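Local coordinates for protein similarities with probable monooxygenase (Photorhabdus luminescens, PDB 4HB9) that binds flavin-adenine dinucleotide and probably acts as a flavin-dependent monooxygenase of the aromatic-ring hydroxylase type, at residues Asp253-Asp257 and Leu270-Arg274; Thr14-His18 and Leu118-Leu122; Leu340-Leu345 and Ala358-Tyr362. One frame throughout, in Å; residues are numbered along the deposited sequence.

Interaction 1. Residues Asp253-Asp257 and Leu270-Arg274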
loop_
_atom_site.group_PDB
_atom_site.type_symbol
_atom_site.label_atom_id
_atom_site.label_comp_id
_atom_site.label_asym_id
_atom_site.label_seq_id
_atom_site.Cartn_x
_atom_site.Cartn_y
_atom_site.Cartn_z
ATOM N N ASP A 253 -1.235 23.986 -1.061
ATOM C CA ASP A 253 -1.151 25.395 -1.470
ATOM C C ASP A 253 0.258 26.031 -1.324
ATOM O O ASP A 253 0.497 27.114 -1.854
ATOM C CB ASP A 253 -2.094 26.256 -0.616
ATOM C CG ASP A 253 -3.551 25.880 -0.761
ATOM O OD1 ASP A 253 -3.939 25.306 -1.815
ATOM O OD2 ASP A 253 -4.313 26.196 0.206
ATOM N N SER A 254 1.154 25.417 -0.546
ATOM C CA SER A 254 2.512 25.935 -0.374
ATOM C C SER A 254 3.497 25.459 -1.434
ATOM O O SER A 254 4.676 25.860 -1.431
ATOM C CB SER A 254 3.067 25.579 1.020
ATOM O OG SER A 254 3.491 24.219 1.086
ATOM N N LEU A 255 3.020 24.591 -2.320
ATOM C CA LEU A 255 3.825 24.023 -3.392
ATOM C C LEU A 255 3.276 24.498 -4.717
ATOM O O LEU A 255 2.089 24.824 -4.803
ATOM C CB LEU A 255 3.767 22.490 -3.324
ATOM C CG LEU A 255 4.375 21.904 -2.057
ATOM C CD1 LEU A 255 3.918 20.478 -1.821
ATOM C CD2 LEU A 255 5.885 21.966 -2.120
ATOM N N PRO A 256 4.111 24.501 -5.770
ATOM C CA PRO A 256 3.633 24.731 -7.133
ATOM C C PRO A 256 2.411 23.912 -7.504
ATOM O O PRO A 256 2.317 22.730 -7.144
ATOM C CB PRO A 256 4.820 24.280 -7.996
ATOM C CG PRO A 256 6.005 24.523 -7.128
ATOM C CD PRO A 256 5.538 24.123 -5.759
ATOM N N ASP A 257 1.498 24.551 -8.242
ATOM C CA ASP A 257 0.290 23.929 -8.778
ATOM C C ASP A 257 0.591 22.640 -9.510
ATOM O O ASP A 257 -0.149 21.680 -9.387
ATOM C CB ASP A 257 -0.410 24.868 -9.777
ATOM C CG ASP A 257 -1.035 26.056 -9.115
ATOM O OD1 ASP A 257 -1.262 25.999 -7.887
ATOM O OD2 ASP A 257 -1.301 27.056 -9.822
ATOM N N LEU A 270 13.543 21.760 -4.805
ATOM C CA LEU A 270 12.463 22.339 -4.035
ATOM C C LEU A 270 12.522 21.968 -2.550
ATOM O O LEU A 270 12.331 22.825 -1.695
ATOM C CB LEU A 270 11.141 21.958 -4.630
ATOM C CG LEU A 270 10.033 22.746 -3.937
ATOM C CD1 LEU A 270 9.075 23.308 -4.971
ATOM C CD2 LEU A 270 9.370 21.862 -2.922
ATOM N N VAL A 271 12.785 20.701 -2.236
ATOM C CA VAL A 271 12.820 20.288 -0.842
ATOM C C VAL A 271 14.006 20.964 -0.145
ATOM O O VAL A 271 13.875 21.476 1.008
ATOM C CB VAL A 271 12.878 18.761 -0.718
ATOM C CG1 VAL A 271 13.112 18.333 0.723
ATOM C CG2 VAL A 271 11.593 18.152 -1.251
ATOM N N GLN A 272 15.156 21.016 -0.815
ATOM C CA GLN A 272 16.291 21.729 -0.233
ATOM C C GLN A 272 15.956 23.202 0.019
ATOM O O GLN A 272 16.359 23.752 1.040
ATOM C CB GLN A 272 17.549 21.635 -1.105
ATOM C CG GLN A 272 18.138 20.245 -1.157
ATOM C CD GLN A 272 19.375 20.178 -2.045
ATOM O OE1 GLN A 272 20.404 20.757 -1.739
ATOM N NE2 GLN A 272 19.266 19.468 -3.143
ATOM N N SER A 273 15.247 23.839 -0.907
ATOM C CA SER A 273 14.801 25.235 -0.688
ATOM C C SER A 273 13.914 25.377 0.537
ATOM O O SER A 273 14.003 26.384 1.254
ATOM C CB SER A 273 14.098 25.826 -1.908
ATOM O OG SER A 273 12.747 25.366 -2.019
ATOM N N ARG A 274 13.084 24.369 0.805
ATOM C CA ARG A 274 12.226 24.396 1.992
ATOM C C ARG A 274 13.023 24.183 3.287
ATOM O O ARG A 274 12.555 24.546 4.361
ATOM C CB ARG A 274 11.126 23.351 1.873
ATOM C CG ARG A 274 10.174 23.597 0.708
ATOM C CD ARG A 274 9.352 24.863 0.921
ATOM N NE ARG A 274 8.282 25.020 -0.065
ATOM C CZ ARG A 274 8.424 25.558 -1.273
ATOM N NH1 ARG A 274 7.373 25.650 -2.073
ATOM N NH2 ARG A 274 9.617 25.982 -1.703
HETATM O O HOH W 1 6.197 23.615 0.903
#
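Arg274 and Ser254 make the polar half of this contact. NH1 of Arg274 donates to the backbone O of Ser254 at 2.8 Å, lying in the carbonyl plane, though the hydrogen bond is bent (143° at the hydrogen) and the oxygen is tilted from the guanidinium plane. Beside this bond the apolar half closes: Leu255 CD2 meets Leu270 CD2 at 3.6 Å, and the CD corner of the Pro256 ring abuts Leu270 CD1 at 3.7 Å. The same CD2 of Leu270 sits 4.1 Å above the guanidinium plane, over its centre, and so backs the arginine with a greasy surface.

One water links the two segments a second time, accepting from Arg274 NE at 2.7 Å and donating to Ser254 OG, which also bonds to Ala251 O. The arginine chain turns back at chi2 (-67°), which brings its guanidinium over Leu270, one helical turn earlier; a weak bond runs from NH2 to Ser273 OG, and that hydroxyl donates to Leu270 O at 2.6 Å. Outward, Leu255 rests on Ser184 and Leu270 on Ile186, both of strand 179-191, while Tyr248 touches Arg274.

The contact thus folds the turn after strand 240-251 against the last turn of helix 264-274. A charged group pairs here with a neutral carbonyl and a water, so the link is a directional hydrogen bond laid on an apolar patch, with no salt bridge between the segments.

Interaction 2. Residues Thr14-His18 and Leu118-Leu122. With EDO (1,2-ethanediol), chain E.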
loop_
_atom_site.group_PDB
_atom_site.type_symbol
_atom_site.label_atom_id
_atom_site.label_comp_id
_atom_site.label_asym_id
_atom_site.label_seq_id
_atom_site.Cartn_x
_atom_site.Cartn_y
_atom_site.Cartn_z
ATOM N N THR A 14 -3.913 -11.371 -4.088
ATOM C CA THR A 14 -3.108 -12.576 -3.983
ATOM C C THR A 14 -3.250 -13.209 -2.614
ATOM O O THR A 14 -3.425 -14.432 -2.512
ATOM C CB THR A 14 -1.623 -12.308 -4.324
ATOM O OG1 THR A 14 -1.093 -11.294 -3.478
ATOM C CG2 THR A 14 -1.452 -11.895 -5.756
ATOM N N CYS A 15 -3.210 -12.404 -1.552
ATOM C CA CYS A 15 -3.384 -12.948 -0.216
ATOM C C CYS A 15 -4.737 -13.642 -0.127
ATOM O O CYS A 15 -4.829 -14.759 0.383
ATOM C CB CYS A 15 -3.263 -11.890 0.882
ATOM S SG CYS A 15 -3.136 -12.569 2.551
ATOM N N LEU A 16 -5.781 -12.977 -0.626
ATOM C CA LEU A 16 -7.121 -13.560 -0.635
ATOM C C LEU A 16 -7.155 -14.899 -1.365
ATOM O O LEU A 16 -7.750 -15.841 -0.878
ATOM C CB LEU A 16 -8.142 -12.605 -1.276
ATOM C CG LEU A 16 -9.593 -13.105 -1.345
ATOM C CD1 LEU A 16 -10.171 -13.401 0.028
ATOM C CD2 LEU A 16 -10.471 -12.087 -2.080
ATOM N N ALA A 17 -6.547 -14.976 -2.537
ATOM C CA ALA A 17 -6.605 -16.205 -3.321
ATOM C C ALA A 17 -5.921 -17.355 -2.587
ATOM O O ALA A 17 -6.450 -18.453 -2.545
ATOM C CB ALA A 17 -6.044 -16.008 -4.717
ATOM N N HIS A 18 -4.794 -17.086 -1.923
ATOM C CA HIS A 18 -4.165 -18.082 -1.067
ATOM C C HIS A 18 -5.083 -18.579 0.024
ATOM O O HIS A 18 -5.196 -19.800 0.272
ATOM C CB HIS A 18 -2.890 -17.528 -0.430
ATOM C CG HIS A 18 -1.734 -17.500 -1.359
ATOM N ND1 HIS A 18 -1.208 -18.637 -1.920
ATOM C CD2 HIS A 18 -0.999 -16.470 -1.832
ATOM C CE1 HIS A 18 -0.208 -18.309 -2.709
ATOM N NE2 HIS A 18 -0.056 -17.003 -2.667
ATOM N N LEU A 118 4.067 -13.524 -2.699
ATOM C CA LEU A 118 2.622 -13.628 -2.888
ATOM C C LEU A 118 2.243 -14.334 -4.199
ATOM O O LEU A 118 1.269 -15.104 -4.219
ATOM C CB LEU A 118 1.968 -12.260 -2.818
ATOM C CG LEU A 118 1.804 -11.790 -1.363
ATOM C CD1 LEU A 118 1.519 -10.306 -1.361
ATOM C CD2 LEU A 118 0.690 -12.556 -0.647
ATOM N N ASN A 119 2.997 -14.104 -5.272
ATOM C CA ASN A 119 2.675 -14.740 -6.558
ATOM C C ASN A 119 3.010 -16.226 -6.615
ATOM O O ASN A 119 2.401 -16.971 -7.391
ATOM C CB ASN A 119 3.358 -14.023 -7.721
ATOM C CG ASN A 119 2.759 -12.660 -8.001
ATOM O OD1 ASN A 119 1.739 -12.288 -7.448
ATOM N ND2 ASN A 119 3.415 -11.899 -8.866
ATOM N N LYS A 120 3.946 -16.677 -5.772
ATOM C CA LYS A 120 4.395 -18.051 -5.803
ATOM C C LYS A 120 3.214 -18.970 -5.457
ATOM O O LYS A 120 2.545 -18.763 -4.463
ATOM C CB LYS A 120 5.528 -18.255 -4.792
ATOM C CG LYS A 120 5.997 -19.681 -4.633
ATOM C CD LYS A 120 7.006 -20.070 -5.708
ATOM C CE LYS A 120 7.649 -21.423 -5.404
ATOM N NZ LYS A 120 8.179 -21.484 -4.006
ATOM N N GLY A 121 2.982 -19.998 -6.268
ATOM C CA GLY A 121 1.889 -20.919 -6.001
ATOM C C GLY A 121 0.608 -20.522 -6.710
ATOM O O GLY A 121 -0.337 -21.303 -6.701
ATOM N N LEU A 122 0.558 -19.316 -7.280
ATOM C CA LEU A 122 -0.627 -18.815 -7.986
ATOM C C LEU A 122 -0.460 -18.758 -9.510
ATOM O O LEU A 122 -1.258 -18.109 -10.194
ATOM C CB LEU A 122 -1.021 -17.419 -7.465
ATOM C CG LEU A 122 -1.378 -17.268 -5.996
ATOM C CD1 LEU A 122 -1.691 -15.799 -5.682
ATOM C CD2 LEU A 122 -2.524 -18.164 -5.566
HETATM C C1 EDO E . -2.555 -22.002 -1.707
HETATM O O1 EDO E . -2.142 -20.967 -2.543
HETATM C C2 EDO E . -2.749 -21.449 -0.317
HETATM O O2 EDO E . -3.925 -21.937 0.181
#
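His18 holds CG anti to its carbonyl carbon (chi1 -77°), swinging the imidazole off helix 11-22 toward the end of helix 111-119, where Leu122, with its CG likewise anti to the carbonyl carbon (chi1 -60°), brings its isobutyl group over the ring. Helix 11-22 is the first helix of the Rossmann-type FAD-binding fold, following strand 3-7 and a glycine-rich turn consistent with the GxGxxG pattern.

The imidazole is gripped at its rim and on a face. NE2 donates to Leu118 O at 2.8 Å (155°), with the oxygen near the ring plane, while Lys120 O lies by the CE1 edge and accepts from Asn63. Over one face, Leu122 CD2 stands 3.9 Å from the ring centroid in a CH-pi contact. The chain can bend round the histidine because Asn119 to Leu122 form a type II turn, with Gly121 at its third position.

One turn earlier, Thr14 crosses Leu118 at about a right angle. Its hydroxyl donates to Gly10 O, its main partner, and Thr14 OG1 lies 3.3 Å from Leu118 CB. Thr14 CB also meets Leu122 CD1 at 3.7 Å, so that leucine spans Thr14 and His18, with Ala17 CB beside its other methyl. Ala17 in turn faces strand 26-30, and Cys15 packs on helix 330-349.

At the far edge of the imidazole an ethanediol, probably from the crystallisation liquor, also bonds to Arg21; its O1 lies 2.6 Å from His18 ND1.

Interaction 3. Residues Leu340-Leu345 and Ala358-Tyr362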
loop_
_atom_site.group_PDB
_atom_site.type_symbol
_atom_site.label_atom_id
_atom_site.label_comp_id
_atom_site.label_asym_id
_atom_site.label_seq_id
_atom_site.Cartn_x
_atom_site.Cartn_y
_atom_site.Cartn_z
ATOM N N LEU A 340 -9.830 -11.561 6.619
ATOM C CA LEU A 340 -11.226 -11.479 7.042
ATOM C C LEU A 340 -12.206 -12.047 6.011
ATOM O O LEU A 340 -13.077 -12.853 6.353
ATOM C CB LEU A 340 -11.572 -10.036 7.369
ATOM C CG LEU A 340 -12.979 -9.856 7.940
ATOM C CD1 LEU A 340 -13.152 -10.696 9.207
ATOM C CD2 LEU A 340 -13.174 -8.368 8.176
ATOM N N LEU A 341 -12.072 -11.643 4.756
ATOM C CA LEU A 341 -12.940 -12.139 3.700
ATOM C C LEU A 341 -12.762 -13.640 3.451
ATOM O O LEU A 341 -13.734 -14.345 3.209
ATOM C CB LEU A 341 -12.747 -11.350 2.420
ATOM C CG LEU A 341 -13.723 -11.656 1.272
ATOM C CD1 LEU A 341 -15.192 -11.592 1.721
ATOM C CD2 LEU A 341 -13.473 -10.706 0.137
ATOM N N THR A 342 -11.526 -14.133 3.546
ATOM C CA THR A 342 -11.283 -15.584 3.527
ATOM C C THR A 342 -12.139 -16.300 4.584
ATOM O O THR A 342 -12.818 -17.290 4.284
ATOM C CB THR A 342 -9.797 -15.902 3.799
ATOM O OG1 THR A 342 -9.005 -15.386 2.733
ATOM C CG2 THR A 342 -9.581 -17.395 3.908
ATOM N N GLN A 343 -12.049 -15.820 5.815
ATOM C CA GLN A 343 -12.739 -16.436 6.927
ATOM C C GLN A 343 -14.256 -16.423 6.723
ATOM O O GLN A 343 -14.929 -17.415 7.001
ATOM C CB GLN A 343 -12.377 -15.763 8.247
ATOM C CG GLN A 343 -10.945 -15.982 8.684
ATOM C CD GLN A 343 -10.501 -15.044 9.797
ATOM O OE1 GLN A 343 -11.148 -14.042 10.087
ATOM N NE2 GLN A 343 -9.371 -15.348 10.394
ATOM N N LYS A 344 -14.792 -15.312 6.218
ATOM C CA LYS A 344 -16.246 -15.209 5.981
ATOM C C LYS A 344 -16.695 -16.079 4.794
ATOM O O LYS A 344 -17.678 -16.804 4.910
ATOM C CB LYS A 344 -16.670 -13.740 5.821
ATOM C CG LYS A 344 -16.353 -12.888 7.041
ATOM C CD LYS A 344 -16.798 -13.522 8.358
ATOM C CE LYS A 344 -16.487 -12.641 9.546
ATOM N NZ LYS A 344 -17.005 -13.240 10.806
ATOM N N LEU A 345 -15.961 -16.085 3.681
ATOM C CA LEU A 345 -16.317 -16.965 2.574
ATOM C C LEU A 345 -16.139 -18.435 2.972
ATOM O O LEU A 345 -16.935 -19.287 2.569
ATOM C CB LEU A 345 -15.556 -16.619 1.283
ATOM C CG LEU A 345 -15.945 -15.265 0.669
ATOM C CD1 LEU A 345 -15.020 -14.914 -0.461
ATOM C CD2 LEU A 345 -17.403 -15.185 0.200
ATOM N N ALA A 358 -22.689 -13.542 4.946
ATOM C CA ALA A 358 -21.258 -13.607 5.275
ATOM C C ALA A 358 -20.515 -12.398 4.671
ATOM O O ALA A 358 -19.658 -11.805 5.329
ATOM C CB ALA A 358 -20.662 -14.915 4.761
ATOM N N ILE A 359 -20.841 -12.048 3.433
ATOM C CA ILE A 359 -20.278 -10.855 2.798
ATOM C C ILE A 359 -20.618 -9.599 3.614
ATOM O O ILE A 359 -19.749 -8.766 3.876
ATOM C CB ILE A 359 -20.696 -10.734 1.326
ATOM C CG1 ILE A 359 -20.003 -11.827 0.501
ATOM C CG2 ILE A 359 -20.321 -9.366 0.776
ATOM C CD1 ILE A 359 -20.513 -11.963 -0.912
ATOM N N SER A 360 -21.871 -9.484 4.050
ATOM C CA SER A 360 -22.304 -8.371 4.903
ATOM C C SER A 360 -21.515 -8.220 6.186
ATOM O O SER A 360 -21.204 -7.088 6.600
ATOM C CB SER A 360 -23.803 -8.539 5.263
ATOM O OG SER A 360 -24.255 -7.368 5.883
ATOM N N ASP A 361 -21.216 -9.351 6.830
ATOM C CA ASP A 361 -20.424 -9.414 8.066
ATOM C C ASP A 361 -19.024 -8.872 7.798
ATOM O O ASP A 361 -18.487 -8.067 8.589
ATOM C CB ASP A 361 -20.345 -10.883 8.563
ATOM C CG ASP A 361 -19.688 -11.050 9.936
ATOM O OD1 ASP A 361 -19.487 -10.079 10.686
ATOM O OD2 ASP A 361 -19.359 -12.206 10.300
ATOM N N TYR A 362 -18.421 -9.364 6.715
ATOM C CA TYR A 362 -17.096 -8.872 6.280
ATOM C C TYR A 362 -17.133 -7.343 6.109
ATOM O O TYR A 362 -16.297 -6.636 6.646
ATOM C CB TYR A 362 -16.673 -9.546 4.962
ATOM C CG TYR A 362 -15.624 -8.737 4.196
ATOM C CD1 TYR A 362 -14.339 -8.561 4.700
ATOM C CD2 TYR A 362 -15.947 -8.103 3.012
ATOM C CE1 TYR A 362 -13.392 -7.794 4.009
ATOM C CE2 TYR A 362 -15.025 -7.344 2.318
ATOM C CZ TYR A 362 -13.746 -7.188 2.822
ATOM O OH TYR A 362 -12.844 -6.418 2.121
#
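Tyr362 is the main bump of this interface, its ring set in the corner made by Leu341 over one face and Leu340 at the edge. CG of the tyrosine lies anti to the backbone N (chi1 158°), which sends the ring across the gap. The CB of Leu341 is 4.1 Å from the ring centroid, 17° off the normal, in a CH-pi contact, and its CD1 reaches Tyr362 CD2 at 3.8 Å. Leu340 crosses obliquely by the CD1 side, where its CG lies in the ring plane and its CD2 comes to 3.7 Å from Tyr362 CD1.

Toward the other end of the segments the small Ala358 lets the helices draw together. Its methyl fits against the backbone of Lys344, Ala358 CB to Lys344 O 3.5 Å, and the CA atoms of these residues are 5.3 Å apart. Lys344 runs out of this narrow place along Tyr362 CB and, bent at chi2 (-48°), ends in a salt bridge, NZ to Asp361 OD2 at 2.6 Å. The ammonium comes from above the carboxylate plane; OD1 of the same group bonds to Gln365. On the remaining flank Leu345 CD2 meets Ile359 CG1 more loosely, at 4.3 Å.

The segment axes approach to 8.9 Å and run nearly antiparallel, as befits a helical hairpin of helices 330-349 and 355-386. Tyr362 OH bonds to Leu315 O at the edge strand 313-315 of the parallel sheet, while Leu341 and Leu345 turn to Leu16 and Leu20 of helix 11-22, so helix 330-349 packs between that helix and helix 355-386.

Overall arrangement
Interactions 2 and 3 are neighbours, their centres about 18 Å apart, and they touch through Leu16: its CD1 lies 3.6 Å from Thr342 OG1 and its CD2 4.0 Å from Leu341 CD2. Together they join helices 11-22, 111-119, 330-349 and 355-386 around the FAD-binding fold. The side chain of Thr14 is about 7 Å from the bound FAD and that of Tyr362 about 9 Å, so each contact has one residue near the cofactor without touching it. Interaction 1 stands on the opposite side of the chain's centre, about 41 Å from interaction 2 and 44 Å from interaction 3 between centres, beside the mixed sheet and away from the FAD-binding residues.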